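Local coordinates for protein 4-hydroxythreonine-4-phosphate dehydrogenase (Legionella pneumophila subsp. pneumophila, PDB 6XMY) that probably catalyses the NAD(P)-dependent oxidation of 4-(phosphooxy)-L-threonine in pyridoxine 5'-phosphate biosynthesis, using a divalent metal ion, at residues L181-V186 against P230-L235. Residues are numbered along the deposited sequence; the frame is centred on the assembly and turned at random.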
loop_
_atom_site.group_PDB
_atom_site.type_symbol
_atom_site.label_atom_id
_atom_site.label_comp_id
_atom_site.label_asym_id
_atom_site.label_seq_id
_atom_site.Cartn_x
_atom_site.Cartn_y
_atom_site.Cartn_z
ATOM N N LEU A 181 8.090 -22.009 -4.998
ATOM C CA LEU A 181 6.821 -21.977 -4.276
ATOM C C LEU A 181 6.379 -20.552 -3.978
ATOM O O LEU A 181 5.192 -20.231 -4.087
ATOM C CB LEU A 181 6.934 -22.782 -2.983
ATOM C CG LEU A 181 6.716 -24.287 -3.111
ATOM C CD1 LEU A 181 6.690 -24.936 -1.735
ATOM C CD2 LEU A 181 5.414 -24.560 -3.850
ATOM N N LEU A 182 7.314 -19.678 -3.601
ATOM C CA LEU A 182 6.936 -18.298 -3.314
ATOM C C LEU A 182 6.403 -17.608 -4.561
ATOM O O LEU A 182 5.379 -16.920 -4.510
ATOM C CB LEU A 182 8.116 -17.517 -2.731
ATOM C CG LEU A 182 7.829 -16.022 -2.500
ATOM C CD1 LEU A 182 6.773 -15.817 -1.420
ATOM C CD2 LEU A 182 9.106 -15.289 -2.142
ATOM N N ILE A 183 7.086 -17.789 -5.696
ATOM C CA ILE A 183 6.632 -17.185 -6.949
ATOM C C ILE A 183 5.235 -17.676 -7.295
ATOM O O ILE A 183 4.354 -16.891 -7.673
ATOM C CB ILE A 183 7.630 -17.490 -8.078
ATOM C CG1 ILE A 183 8.972 -16.803 -7.806
ATOM C CG2 ILE A 183 7.067 -17.048 -9.418
ATOM C CD1 ILE A 183 10.050 -17.242 -8.762
ATOM N N ILE A 184 5.013 -18.985 -7.161
ATOM C CA ILE A 184 3.696 -19.559 -7.439
ATOM C C ILE A 184 2.628 -18.929 -6.551
ATOM O O ILE A 184 1.566 -18.513 -7.028
ATOM C CB ILE A 184 3.744 -21.088 -7.283
ATOM C CG1 ILE A 184 4.599 -21.704 -8.397
ATOM C CG2 ILE A 184 2.332 -21.666 -7.296
ATOM C CD1 ILE A 184 5.103 -23.088 -8.074
ATOM N N LYS A 185 2.894 -18.850 -5.247
ATOM C CA LYS A 185 1.883 -18.353 -4.323
ATOM C C LYS A 185 1.603 -16.878 -4.558
ATOM O O LYS A 185 0.447 -16.439 -4.499
ATOM C CB LYS A 185 2.338 -18.603 -2.889
ATOM C CG LYS A 185 2.264 -20.072 -2.514
ATOM C CD LYS A 185 2.905 -20.339 -1.170
ATOM C CE LYS A 185 2.784 -21.807 -0.793
ATOM N NZ LYS A 185 3.442 -22.096 0.509
ATOM N N VAL A 186 2.654 -16.098 -4.824
ATOM C CA VAL A 186 2.478 -14.680 -5.126
ATOM C C VAL A 186 1.637 -14.503 -6.381
ATOM O O VAL A 186 0.688 -13.705 -6.411
ATOM C CB VAL A 186 3.847 -13.992 -5.260
ATOM C CG1 VAL A 186 3.707 -12.653 -5.975
ATOM C CG2 VAL A 186 4.471 -13.818 -3.887
ATOM N N PRO A 230 10.830 -22.858 -13.791
ATOM C CA PRO A 230 9.979 -23.930 -13.248
ATOM C C PRO A 230 8.701 -23.416 -12.610
ATOM O O PRO A 230 7.628 -23.995 -12.830
ATOM C CB PRO A 230 10.906 -24.636 -12.248
ATOM C CG PRO A 230 12.278 -24.416 -12.811
ATOM C CD PRO A 230 12.235 -23.010 -13.356
ATOM N N ALA A 231 8.782 -22.335 -11.831
ATOM C CA ALA A 231 7.578 -21.760 -11.241
ATOM C C ALA A 231 6.599 -21.289 -12.310
ATOM O O ALA A 231 5.391 -21.508 -12.190
ATOM C CB ALA A 231 7.948 -20.596 -10.318
ATOM N N LEU A 232 7.092 -20.624 -13.354
ATOM C CA LEU A 232 6.200 -20.134 -14.398
ATOM C C LEU A 232 5.581 -21.284 -15.185
ATOM O O LEU A 232 4.422 -21.197 -15.612
ATOM C CB LEU A 232 6.937 -19.163 -15.323
ATOM C CG LEU A 232 7.517 -17.915 -14.642
ATOM C CD1 LEU A 232 8.188 -16.987 -15.645
ATOM C CD2 LEU A 232 6.425 -17.178 -13.859
ATOM N N ASN A 233 6.340 -22.360 -15.408
ATOM C CA ASN A 233 5.762 -23.544 -16.040
ATOM C C ASN A 233 4.630 -24.122 -15.200
ATOM O O ASN A 233 3.582 -24.512 -15.736
ATOM C CB ASN A 233 6.839 -24.605 -16.256
ATOM C CG ASN A 233 7.803 -24.239 -17.360
ATOM O OD1 ASN A 233 7.516 -23.377 -18.189
ATOM N ND2 ASN A 233 8.951 -24.907 -17.387
ATOM N N THR A 234 4.823 -24.189 -13.878
ATOM C CA THR A 234 3.767 -24.678 -12.997
ATOM C C THR A 234 2.537 -23.792 -13.097
ATOM O O THR A 234 1.408 -24.285 -13.219
ATOM C CB THR A 234 4.285 -24.727 -11.559
ATOM O OG1 THR A 234 5.343 -25.691 -11.469
ATOM C CG2 THR A 234 3.173 -25.107 -10.588
ATOM N N LEU A 235 2.737 -22.473 -13.070
ATOM C CA LEU A 235 1.616 -21.543 -13.175
ATOM C C LEU A 235 0.887 -21.684 -14.506
ATOM O O LEU A 235 -0.349 -21.676 -14.546
ATOM C CB LEU A 235 2.117 -20.115 -12.973
ATOM C CG LEU A 235 2.494 -19.819 -11.525
ATOM C CD1 LEU A 235 3.440 -18.633 -11.474
ATOM C CD2 LEU A 235 1.265 -19.528 -10.694
#
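I183 and I184 share one side-chain conformation, with CG2 trans to the backbone N and CG1 trans to the carbonyl carbon (chi1 -66° and -68°), but their successive places on the helix present them differently to residues 230-235. I183 meets A231 through its methyl branch, CG2 lying 3.8 Å from CB of A231, with its own CB equally near. I184 brings both branches into play. Its ethyl arm runs past A231, CG1 4.0 Å from CB of A231, and continues until CD1 rests on T234, 3.8 Å from that residue's CG2, the two side chains crossing nearly at right angles. The small A231 thus fits between the two isoleucines, where the CA atoms of I184 and A231 come within 5.9 Å. These residues belong to helices 180-197 and 223-237, side by side in an alpha/beta domain of the isocitrate/isopropylmalate dehydrogenase-like fold; over the segments the axes run roughly parallel, crossing at -38° and approaching to 8.8 Å. One turn beyond A231, L235 reaches over the backbone of helix 180-197, placing CD2 3.8 Å from O of I184 and 4.2 Å from CG2 of the same residue. CD1 of L235 lies 4.1 Å from CA of I184, so the isobutyl fork packs against main chain as much as side chain. L232 adds a looser touch through CD2 to CG2 of I183. Both L232 and L235 also touch V242 of strand 241-246, which follows helix 223-237, and I187 of helix 180-197. I183 is further covered by I227 and I228, from the preceding turn of helix 223-237.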